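Cell division control protein 45 cdc45 putative (Entamoeba histolytica, PDB 6CC2) probably acts in eukaryotic DNA replication as a Cdc45-family protein, a component of the CMG helicase together with MCM2-7 and GINS. Local coordinates at residues V29-K40 against W374-L385; P250-L259 against L337-K345. All blocks are in the same frame, centred on the assembly; numbering follows the deposited sequence.

Contact 1: residues V29-K40 against W374-L385; sequences VSPTVDAIVCYK and WQQQFWEGFKLL. With EDO (1,2-ethanediol), chain J; EDO (1,2-ethanediol), chain F.
Trp374 lies flat against Pro31. Pro31 CA sits over the six-membered ring of the indole, 3.6 Å from its centroid, as a CH-pi contact, and Pro31 CB covers the same face. Phe378 CB, from the tryptophan's own helix, packs on the opposite face, so the indole is clamped from both sides. Trp374 NE1 points in the ring plane at Val29 O, 2.9 Å away, with an N-H...O angle of 153°. This bond and the packing on both faces probably hold the indole's rotation. The far edge, at Trp374 CH2, meets Ile36 CD1.

Ile36 is the knob of the helix pair. It enters a hole formed by Phe378, Gly381, Phe382 and Leu385. Ile36 CG2, anti to the backbone N, reaches Phe382 CA at 3.8 Å and also touches Leu385 CD2, while CG1 and CD1 run back toward Phe378 and Trp374. Gly381 has no side chain in the path of Ile36 CD1, which comes to 4.2 Å from Gly381 CA.

One turn on, Tyr39 and Phe378 form a T-shaped pair. The edge of Phe378 at CZ points at the face of Tyr39, with ring centroids 5.3 Å apart and planes at 90°. Phe382 CE2 lies at the edge of the tyrosine ring. Lys40 is bent at chi2, and Lys40 CD comes to 3.5 Å from Phe382 CE2. Lys40 NZ bonds to Ser386 OG. Tyr39 OH is hydrogen-bonded to a bound ethanediol.

Segments 33-40 and 374-385 cross at -67°. Thr32 is the N-cap of helix 33-48. Trp374 thus covers the strand-to-helix turn after strand 24-29, in a parallel-sheet alpha/beta domain consistent with the DHH-like (RecJ-like) N-terminal domain of Cdc45.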
loop_
_atom_site.group_PDB
_atom_site.type_symbol
_atom_site.label_atom_id
_atom_site.label_comp_id
_atom_site.label_asym_id
_atom_site.label_seq_id
_atom_site.Cartn_x
_atom_site.Cartn_y
_atom_site.Cartn_z
ATOM N N VAL A 29 1.829 0.081 14.324
ATOM C CA VAL A 29 1.200 0.252 13.026
ATOM C C VAL A 29 2.267 0.096 11.956
ATOM O O VAL A 29 3.214 0.882 11.912
ATOM C CB VAL A 29 0.514 1.613 12.912
ATOM C CG1 VAL A 29 -0.242 1.710 11.597
ATOM C CG2 VAL A 29 -0.413 1.847 14.091
ATOM N N SER A 30 2.117 -0.903 11.134
ATOM C CA SER A 30 3.001 -1.074 9.980
ATOM C C SER A 30 2.589 -0.132 8.842
ATOM O O SER A 30 1.482 0.402 8.835
ATOM C CB SER A 30 2.978 -2.526 9.558
ATOM O OG SER A 30 1.709 -2.890 9.077
ATOM N N PRO A 31 3.482 0.098 7.865
ATOM C CA PRO A 31 3.273 1.220 6.913
ATOM C C PRO A 31 2.384 0.889 5.720
ATOM O O PRO A 31 2.816 0.832 4.566
ATOM C CB PRO A 31 4.697 1.561 6.468
ATOM C CG PRO A 31 5.624 0.606 7.173
ATOM C CD PRO A 31 4.826 -0.498 7.737
ATOM N N THR A 32 1.096 0.668 5.986
ATOM C CA THR A 32 0.099 0.555 4.919
ATOM C C THR A 32 -1.075 1.463 5.245
ATOM O O THR A 32 -1.339 1.754 6.410
ATOM C CB THR A 32 -0.407 -0.897 4.751
ATOM O OG1 THR A 32 -1.267 -1.260 5.805
ATOM C CG2 THR A 32 0.781 -1.891 4.670
ATOM N N VAL A 33 -1.772 1.917 4.210
ATOM C CA VAL A 33 -2.953 2.748 4.443
ATOM C C VAL A 33 -4.004 1.951 5.194
ATOM O O VAL A 33 -4.708 2.487 6.059
ATOM C CB VAL A 33 -3.492 3.282 3.106
ATOM C CG1 VAL A 33 -4.822 4.005 3.334
ATOM C CG2 VAL A 33 -2.472 4.215 2.446
ATOM N N ASP A 34 -4.155 0.665 4.851
ATOM C CA ASP A 34 -5.088 -0.217 5.575
ATOM C C ASP A 34 -4.788 -0.235 7.067
ATOM O O ASP A 34 -5.701 -0.201 7.903
ATOM C CB ASP A 34 -4.998 -1.623 4.976
ATOM C CG ASP A 34 -6.161 -2.526 5.355
ATOM O OD1 ASP A 34 -7.265 -2.055 5.735
ATOM O OD2 ASP A 34 -5.964 -3.753 5.227
ATOM N N ALA A 35 -3.513 -0.286 7.433
ATOM C CA ALA A 35 -3.150 -0.257 8.841
ATOM C C ALA A 35 -3.565 1.055 9.498
ATOM O O ALA A 35 -4.051 1.043 10.632
ATOM C CB ALA A 35 -1.648 -0.488 9.014
ATOM N N ILE A 36 -3.408 2.183 8.803
ATOM C CA ILE A 36 -3.853 3.462 9.367
ATOM C C ILE A 36 -5.362 3.442 9.570
ATOM O O ILE A 36 -5.887 3.924 10.588
ATOM C CB ILE A 36 -3.432 4.643 8.490
ATOM C CG1 ILE A 36 -1.905 4.666 8.300
ATOM C CG2 ILE A 36 -3.882 5.984 9.128
ATOM C CD1 ILE A 36 -1.397 5.852 7.493
ATOM N N VAL A 37 -6.089 2.893 8.592
ATOM C CA VAL A 37 -7.546 2.770 8.720
ATOM C C VAL A 37 -7.906 1.979 9.968
ATOM O O VAL A 37 -8.814 2.342 10.720
ATOM C CB VAL A 37 -8.134 2.114 7.458
ATOM C CG1 VAL A 37 -9.561 1.650 7.686
ATOM C CG2 VAL A 37 -8.028 3.076 6.259
ATOM N N CYS A 38 -7.220 0.846 10.194
ATOM C CA CYS A 38 -7.506 0.034 11.368
ATOM C C CYS A 38 -7.274 0.832 12.643
ATOM O O CYS A 38 -8.148 0.902 13.516
ATOM C CB CYS A 38 -6.651 -1.236 11.320
ATOM S SG CYS A 38 -6.897 -2.374 12.705
ATOM N N TYR A 39 -6.119 1.488 12.743
ATOM C CA TYR A 39 -5.858 2.361 13.876
ATOM C C TYR A 39 -6.971 3.390 14.057
ATOM O O TYR A 39 -7.427 3.636 15.172
ATOM C CB TYR A 39 -4.528 3.088 13.694
ATOM C CG TYR A 39 -4.192 3.972 14.862
ATOM C CD1 TYR A 39 -4.643 5.294 14.907
ATOM C CD2 TYR A 39 -3.479 3.500 15.941
ATOM C CE1 TYR A 39 -4.376 6.105 15.973
ATOM C CE2 TYR A 39 -3.206 4.306 17.009
ATOM C CZ TYR A 39 -3.662 5.607 17.031
ATOM O OH TYR A 39 -3.392 6.432 18.117
ATOM N N LYS A 40 -7.379 4.045 12.966
ATOM C CA LYS A 40 -8.397 5.095 13.049
ATOM C C LYS A 40 -9.698 4.554 13.629
ATOM O O LYS A 40 -10.281 5.151 14.552
ATOM C CB LYS A 40 -8.628 5.688 11.641
ATOM C CG LYS A 40 -9.735 6.729 11.540
ATOM C CD LYS A 40 -9.448 7.932 12.394
ATOM C CE LYS A 40 -10.499 9.010 12.216
ATOM N NZ LYS A 40 -10.204 10.212 13.078
ATOM N N TRP A 374 8.599 7.087 8.655
ATOM C CA TRP A 374 7.285 6.533 8.981
ATOM C C TRP A 374 6.756 7.054 10.319
ATOM O O TRP A 374 5.549 7.275 10.461
ATOM C CB TRP A 374 7.373 5.022 8.937
ATOM C CG TRP A 374 6.162 4.269 9.380
ATOM C CD1 TRP A 374 6.130 3.244 10.273
ATOM C CD2 TRP A 374 4.806 4.464 8.938
ATOM N NE1 TRP A 374 4.861 2.778 10.403
ATOM C CE2 TRP A 374 4.019 3.521 9.620
ATOM C CE3 TRP A 374 4.195 5.339 8.045
ATOM C CZ2 TRP A 374 2.627 3.422 9.436
ATOM C CZ3 TRP A 374 2.801 5.241 7.852
ATOM C CH2 TRP A 374 2.050 4.272 8.543
ATOM N N GLN A 375 7.627 7.287 11.302
ATOM C CA GLN A 375 7.146 7.800 12.584
ATOM C C GLN A 375 6.386 9.110 12.418
ATOM O O GLN A 375 5.379 9.343 13.100
ATOM C CB GLN A 375 8.320 7.985 13.545
ATOM C CG GLN A 375 8.877 6.698 14.116
ATOM C CD GLN A 375 9.936 6.953 15.187
ATOM O OE1 GLN A 375 11.053 6.445 15.105
ATOM N NE2 GLN A 375 9.584 7.741 16.196
ATOM N N GLN A 376 6.852 9.980 11.526
ATOM C CA GLN A 376 6.155 11.235 11.261
ATOM C C GLN A 376 5.061 11.072 10.212
ATOM O O GLN A 376 3.956 11.610 10.372
ATOM C CB GLN A 376 7.142 12.301 10.788
ATOM C CG GLN A 376 8.263 12.583 11.779
ATOM C CD GLN A 376 9.029 13.851 11.459
ATOM O OE1 GLN A 376 9.480 14.553 12.361
ATOM N NE2 GLN A 376 9.179 14.152 10.169
ATOM N N GLN A 377 5.336 10.324 9.148
ATOM C CA GLN A 377 4.385 10.262 8.042
ATOM C C GLN A 377 3.125 9.497 8.439
ATOM O O GLN A 377 2.059 9.747 7.889
ATOM C CB GLN A 377 5.013 9.616 6.800
ATOM C CG GLN A 377 6.096 10.490 6.138
ATOM C CD GLN A 377 5.656 11.915 5.928
ATOM O OE1 GLN A 377 4.858 12.217 5.034
ATOM N NE2 GLN A 377 6.153 12.805 6.763
ATOM N N PHE A 378 3.218 8.584 9.410
ATOM C CA PHE A 378 1.998 7.963 9.928
ATOM C C PHE A 378 0.963 9.017 10.333
ATOM O O PHE A 378 -0.221 8.900 9.988
ATOM C CB PHE A 378 2.297 7.066 11.119
ATOM C CG PHE A 378 1.069 6.729 11.909
ATOM C CD1 PHE A 378 0.252 5.686 11.493
ATOM C CD2 PHE A 378 0.720 7.459 13.033
ATOM C CE1 PHE A 378 -0.918 5.394 12.196
ATOM C CE2 PHE A 378 -0.417 7.176 13.729
ATOM C CZ PHE A 378 -1.241 6.144 13.328
ATOM N N TRP A 379 1.398 10.052 11.058
ATOM C CA TRP A 379 0.465 11.060 11.552
ATOM C C TRP A 379 -0.056 11.947 10.439
ATOM O O TRP A 379 -1.206 12.385 10.486
ATOM C CB TRP A 379 1.134 11.886 12.661
ATOM C CG TRP A 379 1.231 11.097 13.914
ATOM C CD1 TRP A 379 2.359 10.611 14.498
ATOM C CD2 TRP A 379 0.139 10.657 14.729
ATOM N NE1 TRP A 379 2.041 9.903 15.630
ATOM C CE2 TRP A 379 0.682 9.923 15.801
ATOM C CE3 TRP A 379 -1.254 10.811 14.652
ATOM C CZ2 TRP A 379 -0.113 9.352 16.793
ATOM C CZ3 TRP A 379 -2.038 10.246 15.639
ATOM C CH2 TRP A 379 -1.468 9.530 16.693
ATOM N N GLU A 380 0.762 12.205 9.417
ATOM C CA GLU A 380 0.267 12.921 8.252
ATOM C C GLU A 380 -0.816 12.122 7.540
ATOM O O GLU A 380 -1.811 12.692 7.067
ATOM C CB GLU A 380 1.417 13.243 7.304
ATOM C CG GLU A 380 2.471 14.167 7.893
ATOM C CD GLU A 380 1.906 15.541 8.262
ATOM O OE1 GLU A 380 1.010 16.037 7.546
ATOM O OE2 GLU A 380 2.354 16.117 9.274
ATOM N N GLY A 381 -0.610 10.806 7.397
ATOM C CA GLY A 381 -1.612 9.975 6.751
ATOM C C GLY A 381 -2.888 9.886 7.568
ATOM O O GLY A 381 -3.989 9.933 7.023
ATOM N N PHE A 382 -2.748 9.745 8.885
ATOM C CA PHE A 382 -3.898 9.740 9.800
ATOM C C PHE A 382 -4.691 11.034 9.700
ATOM O O PHE A 382 -5.933 11.014 9.676
ATOM C CB PHE A 382 -3.404 9.525 11.232
ATOM C CG PHE A 382 -4.491 9.560 12.273
ATOM C CD1 PHE A 382 -4.829 10.751 12.895
ATOM C CD2 PHE A 382 -5.163 8.402 12.640
ATOM C CE1 PHE A 382 -5.835 10.803 13.848
ATOM C CE2 PHE A 382 -6.171 8.456 13.629
ATOM C CZ PHE A 382 -6.497 9.644 14.208
ATOM N N LYS A 383 -3.993 12.167 9.675
ATOM C CA LYS A 383 -4.647 13.460 9.566
ATOM C C LYS A 383 -5.420 13.575 8.258
ATOM O O LYS A 383 -6.567 14.041 8.253
ATOM C CB LYS A 383 -3.604 14.574 9.665
ATOM C CG LYS A 383 -4.128 15.983 9.483
ATOM C CD LYS A 383 -2.974 16.984 9.399
ATOM C CE LYS A 383 -3.470 18.419 9.316
ATOM N NZ LYS A 383 -4.164 18.840 10.566
ATOM N N LEU A 384 -4.826 13.139 7.144
ATOM C CA LEU A 384 -5.549 13.202 5.871
ATOM C C LEU A 384 -6.745 12.252 5.879
ATOM O O LEU A 384 -7.856 12.627 5.475
ATOM C CB LEU A 384 -4.621 12.923 4.695
ATOM C CG LEU A 384 -5.298 12.981 3.326
ATOM C CD1 LEU A 384 -6.071 14.286 3.150
ATOM C CD2 LEU A 384 -4.277 12.796 2.168
ATOM N N LEU A 385 -6.538 11.012 6.324
ATOM C CA LEU A 385 -7.643 10.063 6.424
ATOM C C LEU A 385 -8.799 10.662 7.208
ATOM O O LEU A 385 -9.975 10.492 6.842
ATOM C CB LEU A 385 -7.154 8.771 7.091
ATOM C CG LEU A 385 -8.186 7.675 7.288
ATOM C CD1 LEU A 385 -8.608 7.075 5.948
ATOM C CD2 LEU A 385 -7.582 6.608 8.201
HETATM C C1 EDO J . -5.306 9.602 17.734
HETATM O O1 EDO J . -4.646 8.593 18.511
HETATM C C2 EDO J . -6.811 9.442 17.888
HETATM O O2 EDO J . -7.159 9.469 19.280
HETATM C C1 EDO F . 11.161 6.938 19.280
HETATM O O1 EDO F . 10.881 7.823 20.371
HETATM C C2 EDO F . 12.302 7.510 18.445
HETATM O O2 EDO F . 12.703 6.557 17.458
#

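Contact 2: residues P250-L259 against L337-K345; sequences PMCVKMDCQL and LFLPSFFKK. With EDO (1,2-ethanediol), chain K.
Ser341 chi1 (-80°) sets OG beside its backbone N, on the face shared with Asp256. Gln258 bends at chi2 (-59°), which folds its amide back to the same hydroxyl. Ser341 OG donates to the anti lone pair of Asp256 OD2 at 2.8 Å. Gln258 NE2 donates to Ser341 OG at 2.6 Å, and the hydroxyl oxygen lies near the amide plane. The same NE2 also bonds Leu339 O from above the carbonyl plane. Asp256 OD2 has a second partner in Arg263, a salt bridge that probably stabilises its negative charge.

The backbones form a twisted antiparallel ladder. Cys252-Phe343 and Lys254-Ser341 are hydrogen-bonded pairs, and Asp256-Leu339 is a looser one. Strand 251-257 is the middle of a three-stranded mixed sheet, and strand 338-344 is an outer one.

On the face of Val253, Val253 CG2 lies 3.6 Å from Phe342 CD2. Met251, a selenomethionine, sets SE at the edge of the Phe342 ring, in its plane, as a Met-aromatic contact. Helices 199-213 and 219-233 pack on this face. On the other face Lys254 CG meets Phe343 CE1 at 3.4 Å, and the Lys254 amine bonds Ile240 O.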
loop_
_atom_site.group_PDB
_atom_site.type_symbol
_atom_site.label_atom_id
_atom_site.label_comp_id
_atom_site.label_asym_id
_atom_site.label_seq_id
_atom_site.Cartn_x
_atom_site.Cartn_y
_atom_site.Cartn_z
ATOM N N PRO A 250 -24.830 10.592 2.468
ATOM C CA PRO A 250 -23.489 11.186 2.582
ATOM C C PRO A 250 -22.389 10.368 1.962
ATOM O O PRO A 250 -21.269 10.888 1.831
ATOM C CB PRO A 250 -23.269 11.288 4.101
ATOM C CG PRO A 250 -24.228 10.306 4.678
ATOM C CD PRO A 250 -25.439 10.390 3.793
HETATM N N MSE A 251 -22.648 9.100 1.644
HETATM C CA MSE A 251 -21.715 8.240 0.927
HETATM C C MSE A 251 -22.539 7.521 -0.134
HETATM O O MSE A 251 -23.763 7.412 0.008
HETATM C CB MSE A 251 -21.026 7.243 1.861
HETATM C CG MSE A 251 -20.134 7.897 2.927
HETATM SE SE MSE A 251 -19.592 6.684 4.380
HETATM C CE MSE A 251 -21.273 6.570 5.327
ATOM N N CYS A 252 -21.882 7.017 -1.181
ATOM C CA CYS A 252 -22.586 6.274 -2.217
ATOM C C CYS A 252 -21.583 5.444 -3.003
ATOM O O CYS A 252 -20.375 5.548 -2.808
ATOM C CB CYS A 252 -23.363 7.217 -3.133
ATOM S SG CYS A 252 -22.295 8.218 -4.182
ATOM N N VAL A 253 -22.114 4.623 -3.912
ATOM C CA VAL A 253 -21.319 3.758 -4.776
ATOM C C VAL A 253 -21.806 3.936 -6.200
ATOM O O VAL A 253 -23.017 3.927 -6.455
ATOM C CB VAL A 253 -21.448 2.279 -4.359
ATOM C CG1 VAL A 253 -20.776 1.375 -5.376
ATOM C CG2 VAL A 253 -20.854 2.069 -2.989
ATOM N N LYS A 254 -20.870 4.057 -7.140
ATOM C CA LYS A 254 -21.231 4.066 -8.550
ATOM C C LYS A 254 -20.185 3.293 -9.338
ATOM O O LYS A 254 -19.019 3.227 -8.940
ATOM C CB LYS A 254 -21.368 5.480 -9.126
ATOM C CG LYS A 254 -20.126 6.302 -9.096
ATOM C CD LYS A 254 -20.261 7.539 -9.989
ATOM C CE LYS A 254 -19.838 7.244 -11.411
ATOM N NZ LYS A 254 -19.738 8.479 -12.236
HETATM N N MSE A 255 -20.621 2.697 -10.443
HETATM C CA MSE A 255 -19.696 2.084 -11.416
HETATM C C MSE A 255 -18.734 3.161 -11.875
HETATM O O MSE A 255 -19.119 4.298 -12.074
HETATM C CB MSE A 255 -20.460 1.484 -12.588
HETATM C CG MSE A 255 -19.564 0.761 -13.602
HETATM SE SE MSE A 255 -18.565 -0.753 -12.842
HETATM C CE MSE A 255 -20.044 -1.614 -11.858
ATOM N N ASP A 256 -17.460 2.807 -12.034
ATOM C CA ASP A 256 -16.440 3.810 -12.298
ATOM C C ASP A 256 -15.376 3.212 -13.214
ATOM O O ASP A 256 -15.270 1.998 -13.375
ATOM C CB ASP A 256 -15.823 4.286 -10.985
ATOM C CG ASP A 256 -15.221 5.673 -11.082
ATOM O OD1 ASP A 256 -15.416 6.346 -12.107
ATOM O OD2 ASP A 256 -14.554 6.085 -10.105
ATOM N N CYS A 257 -14.594 4.092 -13.817
ATOM C CA CYS A 257 -13.458 3.726 -14.674
ATOM C C CYS A 257 -12.173 3.989 -13.901
ATOM O O CYS A 257 -11.802 5.144 -13.663
ATOM C CB CYS A 257 -13.506 4.527 -15.974
ATOM S SG CYS A 257 -12.196 4.075 -17.120
ATOM N N GLN A 258 -11.487 2.924 -13.504
ATOM C CA GLN A 258 -10.470 3.037 -12.453
ATOM C C GLN A 258 -9.100 3.411 -13.027
ATOM O O GLN A 258 -8.100 2.727 -12.836
ATOM C CB GLN A 258 -10.386 1.736 -11.663
ATOM C CG GLN A 258 -11.685 1.383 -10.951
ATOM C CD GLN A 258 -12.119 2.450 -9.978
ATOM O OE1 GLN A 258 -11.349 3.363 -9.636
ATOM N NE2 GLN A 258 -13.342 2.349 -9.501
ATOM N N LEU A 259 -9.072 4.521 -13.741
ATOM C CA LEU A 259 -7.798 5.149 -14.109
ATOM C C LEU A 259 -7.344 6.017 -12.942
ATOM O O LEU A 259 -8.151 6.712 -12.311
ATOM C CB LEU A 259 -7.944 5.987 -15.371
ATOM C CG LEU A 259 -8.302 5.223 -16.646
ATOM C CD1 LEU A 259 -8.481 6.213 -17.785
ATOM C CD2 LEU A 259 -7.217 4.198 -16.992
ATOM N N LEU A 337 -10.977 -2.865 -15.444
ATOM C CA LEU A 337 -10.854 -1.422 -15.291
ATOM C C LEU A 337 -12.152 -0.818 -14.770
ATOM O O LEU A 337 -12.136 0.228 -14.113
ATOM C CB LEU A 337 -10.473 -0.791 -16.616
ATOM C CG LEU A 337 -10.281 0.723 -16.610
ATOM C CD1 LEU A 337 -9.178 1.136 -15.667
ATOM C CD2 LEU A 337 -10.000 1.179 -18.016
ATOM N N PHE A 338 -13.288 -1.451 -15.054
ATOM C CA PHE A 338 -14.582 -0.927 -14.627
ATOM C C PHE A 338 -14.972 -1.657 -13.349
ATOM O O PHE A 338 -15.295 -2.853 -13.374
ATOM C CB PHE A 338 -15.620 -1.090 -15.729
ATOM C CG PHE A 338 -15.284 -0.307 -16.958
ATOM C CD1 PHE A 338 -15.562 1.047 -17.025
ATOM C CD2 PHE A 338 -14.647 -0.915 -18.033
ATOM C CE1 PHE A 338 -15.243 1.781 -18.157
ATOM C CE2 PHE A 338 -14.326 -0.187 -19.157
ATOM C CZ PHE A 338 -14.626 1.165 -19.215
ATOM N N LEU A 339 -14.912 -0.942 -12.239
ATOM C CA LEU A 339 -15.261 -1.463 -10.926
ATOM C C LEU A 339 -16.030 -0.384 -10.182
ATOM O O LEU A 339 -15.826 0.808 -10.430
ATOM C CB LEU A 339 -14.015 -1.835 -10.108
ATOM C CG LEU A 339 -13.107 -2.917 -10.691
ATOM C CD1 LEU A 339 -11.829 -2.982 -9.841
ATOM C CD2 LEU A 339 -13.784 -4.250 -10.709
ATOM N N PRO A 340 -16.890 -0.769 -9.242
ATOM C CA PRO A 340 -17.570 0.239 -8.420
ATOM C C PRO A 340 -16.577 1.018 -7.571
ATOM O O PRO A 340 -15.598 0.471 -7.069
ATOM C CB PRO A 340 -18.528 -0.592 -7.553
ATOM C CG PRO A 340 -17.899 -1.949 -7.479
ATOM C CD PRO A 340 -17.262 -2.144 -8.857
ATOM N N SER A 341 -16.824 2.312 -7.453
ATOM C CA SER A 341 -16.099 3.209 -6.565
ATOM C C SER A 341 -17.013 3.623 -5.414
ATOM O O SER A 341 -18.214 3.854 -5.615
ATOM C CB SER A 341 -15.635 4.464 -7.301
ATOM O OG SER A 341 -14.467 4.241 -8.053
ATOM N N PHE A 342 -16.433 3.731 -4.225
ATOM C CA PHE A 342 -17.133 4.203 -3.021
ATOM C C PHE A 342 -16.765 5.669 -2.811
ATOM O O PHE A 342 -15.583 6.024 -2.829
ATOM C CB PHE A 342 -16.711 3.333 -1.827
ATOM C CG PHE A 342 -17.506 3.559 -0.593
ATOM C CD1 PHE A 342 -17.226 4.620 0.235
ATOM C CD2 PHE A 342 -18.550 2.701 -0.262
ATOM C CE1 PHE A 342 -17.982 4.847 1.385
ATOM C CE2 PHE A 342 -19.314 2.922 0.859
ATOM C CZ PHE A 342 -19.019 3.990 1.700
ATOM N N PHE A 343 -17.770 6.518 -2.632
ATOM C CA PHE A 343 -17.574 7.954 -2.555
ATOM C C PHE A 343 -18.089 8.509 -1.228
ATOM O O PHE A 343 -19.065 8.013 -0.666
ATOM C CB PHE A 343 -18.319 8.703 -3.681
ATOM C CG PHE A 343 -17.722 8.529 -5.049
ATOM C CD1 PHE A 343 -18.030 7.425 -5.830
ATOM C CD2 PHE A 343 -16.888 9.507 -5.589
ATOM C CE1 PHE A 343 -17.501 7.285 -7.102
ATOM C CE2 PHE A 343 -16.353 9.372 -6.842
ATOM C CZ PHE A 343 -16.664 8.263 -7.617
ATOM N N LYS A 344 -17.430 9.550 -0.733
ATOM C CA LYS A 344 -17.946 10.333 0.381
ATOM C C LYS A 344 -18.035 11.792 -0.056
ATOM O O LYS A 344 -17.109 12.311 -0.687
ATOM C CB LYS A 344 -17.044 10.198 1.612
ATOM C CG LYS A 344 -17.489 11.079 2.786
ATOM C CD LYS A 344 -16.537 10.954 3.956
ATOM C CE LYS A 344 -16.835 12.034 5.010
ATOM N NZ LYS A 344 -18.201 11.931 5.534
ATOM N N LYS A 345 -19.158 12.440 0.281
ATOM C CA LYS A 345 -19.365 13.843 -0.054
ATOM C C LYS A 345 -18.639 14.748 0.940
ATOM O O LYS A 345 -18.749 14.566 2.153
ATOM C CB LYS A 345 -20.853 14.165 -0.053
ATOM C CG LYS A 345 -21.207 15.468 -0.749
ATOM C CD LYS A 345 -22.711 15.666 -0.778
ATOM C CE LYS A 345 -23.113 16.849 -1.633
ATOM N NZ LYS A 345 -24.593 17.021 -1.642
HETATM C C1 EDO K . -15.150 8.089 -14.921
HETATM O O1 EDO K . -16.493 8.187 -15.409
HETATM C C2 EDO K . -14.825 9.324 -14.087
HETATM O O2 EDO K . -15.801 9.481 -13.050
HETATM O O HOH W 1 -20.468 13.062 3.422
#

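Both contacts are largely buried. Contact 1 lies nearer the middle of the chain: its centre is about 11 Å from the chain's centre, against about 19 Å for contact 2. They share no secondary-structure element and do not touch; their centres are about 23 Å apart. Helix 199-213 links them indirectly, since Ile206 packs on Leu385 in contact 1 and Trp202 on Met251 in contact 2. Along the chain, contact 2 falls inside the loop that contact 1 closes. Contact 1 joins distant parts of the sequence through aromatic and aliphatic packing with one direct hydrogen bond. Contact 2 is bound mainly by backbone hydrogen bonds, with a largely buried Ser341, Asp256 and Gln258 network toward one end.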